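Local structure of cytochrome P450 (Bacillus megaterium, 5L92) at residues R96-K101 with E223-T228; P90-M95 with R347-C352; Q219-E222 with T228-E231. The protein binds heme and a steroid, corticosterone, and is probably a monooxygenase that hydroxylates steroids with molecular oxygen. One frame throughout, in Å; residues are numbered along the deposited sequence.

Interaction 1 (R96-K101 with E223-T228); sequences RALVNK and EGKQLT. With HEM (protoporphyrin IX containing Fe), chain C.
The backbones of Arg96-Lys101 and Glu223-Thr228 come closest at Leu98 and Lys225, whose CA atoms are 8.5 Å apart, so the gap is bridged by side chains and no hydrogen bond crosses it. Leu98 supplies both contacts from its two methyl branches. CD2 lies against the aliphatic part of Lys225, 3.6 Å from its CG, and the bend of Lys225 at chi2 (-39°) turns its chain along that same methyl, so that CD and CE also lie beside it. CD1 instead meets CD2 of Leu227 at 3.3 Å, methyl against methyl and tighter than usual van der Waals packing. Leu227 holds its CG between the backbone N and the carbonyl carbon (chi1 60°), an uncommon, crowded setting for a leucine. The second segment is shaped by a Schellman motif that closes helix 213-222, with Gly224 at positive phi, and by an inverse gamma turn centred on Gln226; together they bring Lys225 and Leu227 to the same leucine.

On the far side of the first segment, Arg96 grips one heme propionate oxygen twice: NE donates to HEM O1D at 3.2 Å and NH2 donates to HEM O1D at 2.9 Å, with the acceptor near the guanidinium plane. Arg96 NH1 makes a weak bond to Asn100 OD1, while Arg96 NH2 also donates to Phe351 O. The contact thus joins the segment that continues helix 91-97 to the loop between helices 213-222 and 229-245. Leu227 also packs on Lys221 and Ile232, and from the other segment Val99 reaches Leu217 of helix 213-222 and Phe235 of helix 229-245.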
loop_
_atom_site.group_PDB
_atom_site.type_symbol
_atom_site.label_atom_id
_atom_site.label_comp_id
_atom_site.label_asym_id
_atom_site.label_seq_id
_atom_site.Cartn_x
_atom_site.Cartn_y
_atom_site.Cartn_z
ATOM N N ARG A 96 -15.713 5.713 8.784
ATOM C CA ARG A 96 -14.478 6.487 8.778
ATOM C C ARG A 96 -14.484 7.519 9.894
ATOM O O ARG A 96 -13.439 7.814 10.488
ATOM C CB ARG A 96 -14.311 7.130 7.389
ATOM C CG ARG A 96 -13.354 8.269 7.291
ATOM C CD ARG A 96 -11.915 7.802 7.271
ATOM N NE ARG A 96 -11.478 7.460 5.931
ATOM C CZ ARG A 96 -10.398 7.936 5.306
ATOM N NH1 ARG A 96 -9.608 8.836 5.865
ATOM N NH2 ARG A 96 -10.123 7.502 4.081
ATOM N N ALA A 97 -15.666 8.028 10.229
ATOM C CA ALA A 97 -15.784 9.005 11.297
ATOM C C ALA A 97 -15.279 8.457 12.628
ATOM O O ALA A 97 -14.761 9.215 13.439
ATOM C CB ALA A 97 -17.239 9.455 11.419
ATOM N N LEU A 98 -15.384 7.150 12.855
ATOM C CA LEU A 98 -15.017 6.570 14.146
ATOM C C LEU A 98 -13.523 6.414 14.352
ATOM O O LEU A 98 -13.090 6.234 15.491
ATOM C CB LEU A 98 -15.650 5.198 14.306
ATOM C CG LEU A 98 -17.172 5.167 14.340
ATOM C CD1 LEU A 98 -17.528 3.749 14.570
ATOM C CD2 LEU A 98 -17.771 6.061 15.433
ATOM N N VAL A 99 -12.735 6.471 13.282
ATOM C CA VAL A 99 -11.301 6.229 13.348
ATOM C C VAL A 99 -10.479 7.406 12.856
ATOM O O VAL A 99 -9.255 7.380 13.010
ATOM C CB VAL A 99 -10.921 4.974 12.530
ATOM C CG1 VAL A 99 -11.521 3.733 13.145
ATOM C CG2 VAL A 99 -11.376 5.154 11.071
ATOM N N ASN A 100 -11.091 8.409 12.230
ATOM C CA ASN A 100 -10.333 9.495 11.613
ATOM C C ASN A 100 -9.374 10.137 12.604
ATOM O O ASN A 100 -8.161 10.209 12.358
ATOM C CB ASN A 100 -11.286 10.542 11.043
ATOM C CG ASN A 100 -11.324 10.529 9.539
ATOM O OD1 ASN A 100 -10.358 10.146 8.892
ATOM N ND2 ASN A 100 -12.444 10.957 8.965
ATOM N N LYS A 101 -9.896 10.588 13.746
ATOM C CA LYS A 101 -9.072 11.324 14.702
ATOM C C LYS A 101 -7.856 10.522 15.132
ATOM O O LYS A 101 -6.794 11.093 15.369
ATOM C CB LYS A 101 -9.921 11.726 15.915
ATOM C CG LYS A 101 -11.104 12.650 15.572
ATOM C CD LYS A 101 -10.653 13.964 14.907
ATOM C CE LYS A 101 -11.843 14.835 14.509
ATOM N NZ LYS A 101 -11.531 16.300 14.543
ATOM N N GLU A 223 -20.659 2.274 24.079
ATOM C CA GLU A 223 -21.294 3.582 24.184
ATOM C C GLU A 223 -22.254 3.867 23.049
ATOM O O GLU A 223 -22.651 5.020 22.850
ATOM C CB GLU A 223 -20.232 4.671 24.243
ATOM C CG GLU A 223 -19.334 4.555 25.467
ATOM C CD GLU A 223 -18.083 5.423 25.358
ATOM O OE1 GLU A 223 -17.962 6.095 24.309
ATOM O OE2 GLU A 223 -17.234 5.423 26.299
ATOM N N GLY A 224 -22.637 2.858 22.286
ATOM C CA GLY A 224 -23.748 2.997 21.368
ATOM C C GLY A 224 -23.421 3.483 19.977
ATOM O O GLY A 224 -24.335 3.902 19.258
ATOM N N LYS A 225 -22.158 3.442 19.560
ATOM C CA LYS A 225 -21.880 3.687 18.155
ATOM C C LYS A 225 -22.322 2.480 17.333
ATOM O O LYS A 225 -22.267 1.330 17.784
ATOM C CB LYS A 225 -20.395 3.993 17.922
ATOM C CG LYS A 225 -19.934 5.438 18.265
ATOM C CD LYS A 225 -20.961 6.509 17.866
ATOM C CE LYS A 225 -20.410 7.938 18.016
ATOM N NZ LYS A 225 -20.067 8.238 19.443
ATOM N N GLN A 226 -22.769 2.768 16.110
ATOM C CA GLN A 226 -23.390 1.800 15.206
ATOM C C GLN A 226 -22.324 0.963 14.496
ATOM O O GLN A 226 -22.017 1.169 13.319
ATOM C CB GLN A 226 -24.239 2.551 14.192
ATOM C CG GLN A 226 -25.022 1.719 13.201
ATOM C CD GLN A 226 -25.923 2.605 12.339
ATOM O OE1 GLN A 226 -26.319 3.695 12.758
ATOM N NE2 GLN A 226 -26.219 2.158 11.127
ATOM N N LEU A 227 -21.759 -0.015 15.211
ATOM C CA LEU A 227 -20.823 -0.924 14.564
ATOM C C LEU A 227 -20.920 -2.330 15.146
ATOM O O LEU A 227 -21.171 -2.516 16.340
ATOM C CB LEU A 227 -19.383 -0.388 14.653
ATOM C CG LEU A 227 -18.768 -0.164 16.025
ATOM C CD1 LEU A 227 -18.246 -1.434 16.567
ATOM C CD2 LEU A 227 -17.626 0.793 15.931
ATOM N N THR A 228 -20.710 -3.317 14.276
ATOM C CA THR A 228 -20.726 -4.721 14.656
ATOM C C THR A 228 -19.325 -5.217 14.979
ATOM O O THR A 228 -18.314 -4.637 14.574
ATOM C CB THR A 228 -21.310 -5.596 13.544
ATOM O OG1 THR A 228 -20.403 -5.637 12.413
ATOM C CG2 THR A 228 -22.696 -5.069 13.094
HETATM C CHA HEM C . -6.697 3.184 1.542
HETATM C CHB HEM C . -2.234 3.238 -0.460
HETATM C CHC HEM C . -0.193 2.717 3.861
HETATM C CHD HEM C . -4.623 2.170 5.736
HETATM C C1A HEM C . -5.646 3.292 0.640
HETATM C C2A HEM C . -5.784 3.599 -0.767
HETATM C C3A HEM C . -4.559 3.600 -1.315
HETATM C C4A HEM C . -3.597 3.322 -0.274
HETATM C CMA HEM C . -4.225 3.877 -2.794
HETATM C CAA HEM C . -7.120 3.858 -1.517
HETATM C CBA HEM C . -7.983 2.601 -1.623
HETATM C CGA HEM C . -9.099 2.760 -2.622
HETATM O O1A HEM C . -9.436 3.886 -3.008
HETATM O O2A HEM C . -9.667 1.751 -3.074
HETATM C C1B HEM C . -1.269 3.150 0.515
HETATM C C2B HEM C . 0.170 3.314 0.355
HETATM C C3B HEM C . 0.718 3.149 1.571
HETATM C C4B HEM C . -0.350 2.872 2.512
HETATM C CMB HEM C . 0.877 3.655 -0.971
HETATM C CAB HEM C . 2.188 3.254 2.026
HETATM C CBB HEM C . 3.113 3.959 1.354
HETATM C C1C HEM C . -1.223 2.527 4.753
HETATM C C2C HEM C . -1.080 2.223 6.151
HETATM C C3C HEM C . -2.291 2.092 6.661
HETATM C C4C HEM C . -3.259 2.255 5.610
HETATM C CMC HEM C . 0.239 2.121 6.960
HETATM C CAC HEM C . -2.521 1.740 8.136
HETATM C CBC HEM C . -3.239 2.548 8.911
HETATM C C1D HEM C . -5.573 2.388 4.781
HETATM C C2D HEM C . -7.003 2.303 5.000
HETATM C C3D HEM C . -7.604 2.592 3.836
HETATM C C4D HEM C . -6.550 2.846 2.860
HETATM C CMD HEM C . -7.626 1.927 6.370
HETATM C CAD HEM C . -9.119 2.648 3.518
HETATM C CBD HEM C . -9.663 4.083 3.665
HETATM C CGD HEM C . -11.105 4.240 3.225
HETATM O O1D HEM C . -11.771 5.214 3.644
HETATM O O2D HEM C . -11.626 3.421 2.425
HETATM N NA HEM C . -4.299 3.130 0.934
HETATM N NB HEM C . -1.534 2.864 1.836
HETATM N NC HEM C . -2.574 2.528 4.453
HETATM N ND HEM C . -5.345 2.686 3.463
HETATM FE FE HEM C . -3.424 2.886 2.725
#

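Interaction 2 (P90-M95 with R347-C352); sequences PKHAEM and RGIHFC. With HEM (protoporphyrin IX containing Fe), chain C.
In the heme propionate site, His92 of helix 91-97 meets Ile349 and His350 of the loop that leads to the iron ligand. The imidazoles of His92 and His350 lie obliquely, their planes at 64°, with His92 CD2 3.4 Å from His350 CE1. Each ring spends a nitrogen on a different oxygen of one propionate: His92 NE2 donates to HEM O1D at 2.6 Å, nearly straight at 169°, while His350 ND1 donates to HEM O2D at 2.7 Å. The carboxylate lies at the edge of both rings, and the two donors hold one oxygen each. This is the cysteine-ligand loop of the P450 fold, in which Cys352 SG binds the heme iron at 2.4 Å, and a type I turn from Gly348 to Phe351 carries the two touching residues. Ile349 sends CD1 to within 3.7 Å of His92 ND1, and its carbonyl O comes 3.0 Å from His92 CE1. A leucine in place of His92 would probably cost HEM O1D its short, nearly straight bond and leave His350 without its ring neighbour. Arg294 also donates to the heme.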
loop_
_atom_site.group_PDB
_atom_site.type_symbol
_atom_site.label_atom_id
_atom_site.label_comp_id
_atom_site.label_asym_id
_atom_site.label_seq_id
_atom_site.Cartn_x
_atom_site.Cartn_y
_atom_site.Cartn_z
ATOM N N PRO A 90 -23.872 5.924 2.352
ATOM C CA PRO A 90 -23.537 6.737 3.536
ATOM C C PRO A 90 -22.824 5.983 4.664
ATOM O O PRO A 90 -22.329 6.614 5.587
ATOM C CB PRO A 90 -24.919 7.223 4.013
ATOM C CG PRO A 90 -25.839 6.140 3.609
ATOM C CD PRO A 90 -25.318 5.625 2.292
ATOM N N LYS A 91 -22.785 4.649 4.582
ATOM C CA LYS A 91 -22.085 3.837 5.569
ATOM C C LYS A 91 -20.582 4.158 5.639
ATOM O O LYS A 91 -19.962 4.024 6.711
ATOM C CB LYS A 91 -22.325 2.366 5.226
ATOM C CG LYS A 91 -21.808 1.301 6.202
ATOM C CD LYS A 91 -22.347 1.502 7.628
ATOM C CE LYS A 91 -22.173 0.238 8.489
ATOM N NZ LYS A 91 -22.403 0.472 9.949
ATOM N N HIS A 92 -19.967 4.572 4.522
ATOM C CA HIS A 92 -18.523 4.817 4.565
ATOM C C HIS A 92 -18.193 5.961 5.508
ATOM O O HIS A 92 -17.270 5.863 6.325
ATOM C CB HIS A 92 -17.949 5.140 3.184
ATOM C CG HIS A 92 -16.505 5.527 3.250
ATOM N ND1 HIS A 92 -16.089 6.839 3.328
ATOM C CD2 HIS A 92 -15.382 4.769 3.324
ATOM C CE1 HIS A 92 -14.770 6.878 3.410
ATOM N NE2 HIS A 92 -14.314 5.636 3.405
ATOM N N ALA A 93 -18.931 7.058 5.404
ATOM C CA ALA A 93 -18.625 8.244 6.202
ATOM C C ALA A 93 -18.790 7.971 7.689
ATOM O O ALA A 93 -17.957 8.396 8.498
ATOM C CB ALA A 93 -19.524 9.407 5.773
ATOM N N GLU A 94 -19.859 7.261 8.068
ATOM C CA GLU A 94 -20.058 6.868 9.461
ATOM C C GLU A 94 -18.890 6.024 9.984
ATOM O O GLU A 94 -18.378 6.272 11.080
ATOM C CB GLU A 94 -21.388 6.104 9.598
ATOM C CG GLU A 94 -22.630 6.869 9.132
ATOM C CD GLU A 94 -23.838 5.957 8.842
ATOM O OE1 GLU A 94 -23.850 4.793 9.308
ATOM O OE2 GLU A 94 -24.773 6.410 8.135
ATOM N N MET A 95 -18.453 5.010 9.223
ATOM C CA MET A 95 -17.350 4.166 9.690
ATOM C C MET A 95 -16.055 4.965 9.825
ATOM O O MET A 95 -15.365 4.906 10.854
ATOM C CB MET A 95 -17.150 2.991 8.731
ATOM C CG MET A 95 -18.273 1.952 8.739
ATOM S SD MET A 95 -18.446 1.079 10.323
ATOM C CE MET A 95 -19.767 2.034 11.071
ATOM N N ARG A 347 -7.556 9.097 -3.820
ATOM C CA ARG A 347 -8.164 10.389 -4.086
ATOM C C ARG A 347 -9.652 10.300 -3.788
ATOM O O ARG A 347 -10.340 9.439 -4.340
ATOM C CB ARG A 347 -7.961 10.798 -5.557
ATOM C CG ARG A 347 -8.823 12.000 -6.012
ATOM C CD ARG A 347 -8.313 13.312 -5.447
ATOM N NE ARG A 347 -7.013 13.624 -6.019
ATOM C CZ ARG A 347 -6.796 14.475 -7.023
ATOM N NH1 ARG A 347 -7.792 15.155 -7.585
ATOM N NH2 ARG A 347 -5.556 14.650 -7.464
ATOM N N GLY A 348 -10.175 11.223 -3.002
ATOM C CA GLY A 348 -11.577 11.195 -2.664
ATOM C C GLY A 348 -11.823 10.597 -1.298
ATOM O O GLY A 348 -10.961 10.566 -0.424
ATOM N N ILE A 349 -13.039 10.081 -1.123
ATOM C CA ILE A 349 -13.434 9.670 0.230
ATOM C C ILE A 349 -12.644 8.480 0.748
ATOM O O ILE A 349 -12.580 8.292 1.963
ATOM C CB ILE A 349 -14.935 9.360 0.287
ATOM C CG1 ILE A 349 -15.235 8.072 -0.502
ATOM C CG2 ILE A 349 -15.700 10.522 -0.287
ATOM C CD1 ILE A 349 -16.582 7.523 -0.240
ATOM N N HIS A 350 -12.023 7.671 -0.113
ATOM C CA HIS A 350 -11.264 6.524 0.360
ATOM C C HIS A 350 -9.775 6.805 0.466
ATOM O O HIS A 350 -9.002 5.865 0.710
ATOM C CB HIS A 350 -11.476 5.295 -0.539
ATOM C CG HIS A 350 -12.875 4.792 -0.553
ATOM N ND1 HIS A 350 -13.413 4.048 0.478
ATOM C CD2 HIS A 350 -13.849 4.910 -1.487
ATOM C CE1 HIS A 350 -14.661 3.735 0.178
ATOM N NE2 HIS A 350 -14.951 4.249 -1.005
ATOM N N PHE A 351 -9.368 8.069 0.318
ATOM C CA PHE A 351 -7.968 8.453 0.457
ATOM C C PHE A 351 -7.341 7.803 1.684
ATOM O O PHE A 351 -7.889 7.872 2.782
ATOM C CB PHE A 351 -7.856 9.979 0.563
ATOM C CG PHE A 351 -6.434 10.490 0.620
ATOM C CD1 PHE A 351 -5.761 10.847 -0.545
ATOM C CD2 PHE A 351 -5.783 10.636 1.837
ATOM C CE1 PHE A 351 -4.439 11.310 -0.496
ATOM C CE2 PHE A 351 -4.486 11.125 1.903
ATOM C CZ PHE A 351 -3.804 11.456 0.732
ATOM N N CYS A 352 -6.149 7.242 1.502
ATOM C CA CYS A 352 -5.558 6.358 2.497
ATOM C C CYS A 352 -5.586 6.960 3.907
ATOM O O CYS A 352 -5.005 8.020 4.164
ATOM C CB CYS A 352 -4.125 6.047 2.100
ATOM S SG CYS A 352 -3.216 5.165 3.294
HETATM C CHA HEM C . -6.697 3.184 1.542
HETATM C CHB HEM C . -2.234 3.238 -0.460
HETATM C CHC HEM C . -0.193 2.717 3.861
HETATM C CHD HEM C . -4.623 2.170 5.736
HETATM C C1A HEM C . -5.646 3.292 0.640
HETATM C C2A HEM C . -5.784 3.599 -0.767
HETATM C C3A HEM C . -4.559 3.600 -1.315
HETATM C C4A HEM C . -3.597 3.322 -0.274
HETATM C CMA HEM C . -4.225 3.877 -2.794
HETATM C CAA HEM C . -7.120 3.858 -1.517
HETATM C CBA HEM C . -7.983 2.601 -1.623
HETATM C CGA HEM C . -9.099 2.760 -2.622
HETATM O O1A HEM C . -9.436 3.886 -3.008
HETATM O O2A HEM C . -9.667 1.751 -3.074
HETATM C C1B HEM C . -1.269 3.150 0.515
HETATM C C2B HEM C . 0.170 3.314 0.355
HETATM C C3B HEM C . 0.718 3.149 1.571
HETATM C C4B HEM C . -0.350 2.872 2.512
HETATM C CMB HEM C . 0.877 3.655 -0.971
HETATM C CAB HEM C . 2.188 3.254 2.026
HETATM C CBB HEM C . 3.113 3.959 1.354
HETATM C C1C HEM C . -1.223 2.527 4.753
HETATM C C2C HEM C . -1.080 2.223 6.151
HETATM C C3C HEM C . -2.291 2.092 6.661
HETATM C C4C HEM C . -3.259 2.255 5.610
HETATM C CMC HEM C . 0.239 2.121 6.960
HETATM C CAC HEM C . -2.521 1.740 8.136
HETATM C CBC HEM C . -3.239 2.548 8.911
HETATM C C1D HEM C . -5.573 2.388 4.781
HETATM C C2D HEM C . -7.003 2.303 5.000
HETATM C C3D HEM C . -7.604 2.592 3.836
HETATM C C4D HEM C . -6.550 2.846 2.860
HETATM C CMD HEM C . -7.626 1.927 6.370
HETATM C CAD HEM C . -9.119 2.648 3.518
HETATM C CBD HEM C . -9.663 4.083 3.665
HETATM C CGD HEM C . -11.105 4.240 3.225
HETATM O O1D HEM C . -11.771 5.214 3.644
HETATM O O2D HEM C . -11.626 3.421 2.425
HETATM N NA HEM C . -4.299 3.130 0.934
HETATM N NB HEM C . -1.534 2.864 1.836
HETATM N NC HEM C . -2.574 2.528 4.453
HETATM N ND HEM C . -5.345 2.686 3.463
HETATM FE FE HEM C . -3.424 2.886 2.725
#

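Interaction 3 (Q219-E222 with T228-E231); sequences QAKE and TDEE
Lys221 and Asp229 cross at about a right angle, the lysine chain reaching over from the end of helix 213-222 and the aspartate standing at the first turn of helix 229-245. Lys221 starts with CG anti to its backbone N (chi1 -164°) and runs extended as far as CE, which carries the chain out across the gap; the bend at chi4 (-93°) then swings NZ aside. As a result Asp229 OD1 is flanked by several atoms of the lysine and not met by the ammonium alone: CD, CE and NZ of Lys221 all lie 3.6 Å from Asp229 OD1. The ion pair is accordingly long, and part of the contact is aliphatic chain against carboxylate oxygen. The stronger partner of Asp229 is Arg206, which forms a salt bridge with OD1; the pair with Lys221 is secondary. Since Lys221 NZ and Arg206 NH2 are themselves close, the carboxylate probably eases the approach of two like charges. Lys221 CE also comes 4.3 Å from Thr228 CA.

Thr228 itself points its CB away from Lys221 and works within its own segment. Its OG1 accepts from Glu231 N at 3.0 Å, and in return Thr228 N donates to Glu231 OE1 at 3.1 Å. That second donor stands well above the carboxylate plane, about 60° out of it. Beyond the cap, Glu231 OE2 makes a weak, long ion pair with Lys91. The reciprocal bonds of Thr228 and Glu231 are a capping box, with Thr228 as N-cap of helix 229-245, and Lys221 spans the short loop between this start and the preceding helix at the protein surface.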
loop_
_atom_site.group_PDB
_atom_site.type_symbol
_atom_site.label_atom_id
_atom_site.label_comp_id
_atom_site.label_asym_id
_atom_site.label_seq_id
_atom_site.Cartn_x
_atom_site.Cartn_y
_atom_site.Cartn_z
ATOM N N GLN A 219 -14.876 0.230 22.986
ATOM C CA GLN A 219 -15.412 1.298 23.824
ATOM C C GLN A 219 -16.477 2.103 23.080
ATOM O O GLN A 219 -17.565 2.348 23.611
ATOM C CB GLN A 219 -14.271 2.202 24.312
ATOM C CG GLN A 219 -14.640 3.170 25.454
ATOM C CD GLN A 219 -15.400 2.473 26.585
ATOM O OE1 GLN A 219 -16.632 2.550 26.663
ATOM N NE2 GLN A 219 -14.670 1.769 27.450
ATOM N N ALA A 220 -16.206 2.501 21.835
ATOM C CA ALA A 220 -17.231 3.208 21.065
ATOM C C ALA A 220 -18.468 2.349 20.844
ATOM O O ALA A 220 -19.580 2.875 20.751
ATOM C CB ALA A 220 -16.684 3.666 19.718
ATOM N N LYS A 221 -18.301 1.035 20.732
ATOM C CA LYS A 221 -19.467 0.174 20.556
ATOM C C LYS A 221 -20.311 0.117 21.828
ATOM O O LYS A 221 -21.536 0.246 21.767
ATOM C CB LYS A 221 -19.035 -1.231 20.138
ATOM C CG LYS A 221 -20.191 -2.066 19.552
ATOM C CD LYS A 221 -19.750 -3.444 19.031
ATOM C CE LYS A 221 -20.946 -4.408 18.906
ATOM N NZ LYS A 221 -21.143 -5.241 20.127
ATOM N N GLU A 222 -19.676 -0.095 22.987
ATOM C CA GLU A 222 -20.414 -0.149 24.253
ATOM C C GLU A 222 -21.227 1.124 24.459
ATOM O O GLU A 222 -22.376 1.073 24.916
ATOM C CB GLU A 222 -19.432 -0.369 25.414
ATOM C CG GLU A 222 -20.060 -0.540 26.829
ATOM C CD GLU A 222 -18.995 -0.816 27.920
ATOM O OE1 GLU A 222 -17.780 -0.727 27.600
ATOM O OE2 GLU A 222 -19.357 -1.120 29.095
ATOM N N THR A 228 -20.710 -3.317 14.276
ATOM C CA THR A 228 -20.726 -4.721 14.656
ATOM C C THR A 228 -19.325 -5.217 14.979
ATOM O O THR A 228 -18.314 -4.637 14.574
ATOM C CB THR A 228 -21.310 -5.596 13.544
ATOM O OG1 THR A 228 -20.403 -5.637 12.413
ATOM C CG2 THR A 228 -22.696 -5.069 13.094
ATOM N N ASP A 229 -19.276 -6.333 15.700
ATOM C CA ASP A 229 -17.993 -6.959 15.947
ATOM C C ASP A 229 -17.318 -7.373 14.653
ATOM O O ASP A 229 -16.094 -7.264 14.547
ATOM C CB ASP A 229 -18.143 -8.163 16.859
ATOM C CG ASP A 229 -18.327 -7.770 18.301
ATOM O OD1 ASP A 229 -18.095 -6.596 18.651
ATOM O OD2 ASP A 229 -18.701 -8.641 19.105
ATOM N N GLU A 230 -18.091 -7.861 13.673
ATOM C CA GLU A 230 -17.519 -8.179 12.371
ATOM C C GLU A 230 -16.841 -6.951 11.772
ATOM O O GLU A 230 -15.824 -7.069 11.076
ATOM C CB GLU A 230 -18.610 -8.710 11.425
ATOM C CG GLU A 230 -18.098 -9.269 10.077
ATOM C CD GLU A 230 -19.207 -9.641 9.112
ATOM O OE1 GLU A 230 -20.298 -9.040 9.179
ATOM O OE2 GLU A 230 -18.986 -10.533 8.280
ATOM N N GLU A 231 -17.404 -5.767 12.016
ATOM C CA GLU A 231 -16.836 -4.549 11.444
ATOM C C GLU A 231 -15.507 -4.204 12.110
ATOM O O GLU A 231 -14.550 -3.800 11.432
ATOM C CB GLU A 231 -17.843 -3.411 11.558
ATOM C CG GLU A 231 -18.865 -3.439 10.417
ATOM C CD GLU A 231 -20.081 -2.525 10.623
ATOM O OE1 GLU A 231 -20.138 -1.809 11.641
ATOM O OE2 GLU A 231 -20.982 -2.528 9.758
#

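Interactions 1 and 3 have their centres about 8 Å apart on the connection between helices 213-222 and 229-245 and share Thr228; interaction 2 has its centre about 13 Å from that of the first and about 18 Å from that of the third. Helix 91-97 serves both interactions 1 and 2, and each touches the heme. Along the chain, interactions 1 and 3 are both nested within the long loop closed by interaction 2. Between interactions 1 and 3, Lys225 N probably bonds to Ala220 O. Helix 91-97 thus carries heme-binding side chains and, through the residues that follow it, packs against the loop between helices 213-222 and 229-245 nearer the surface.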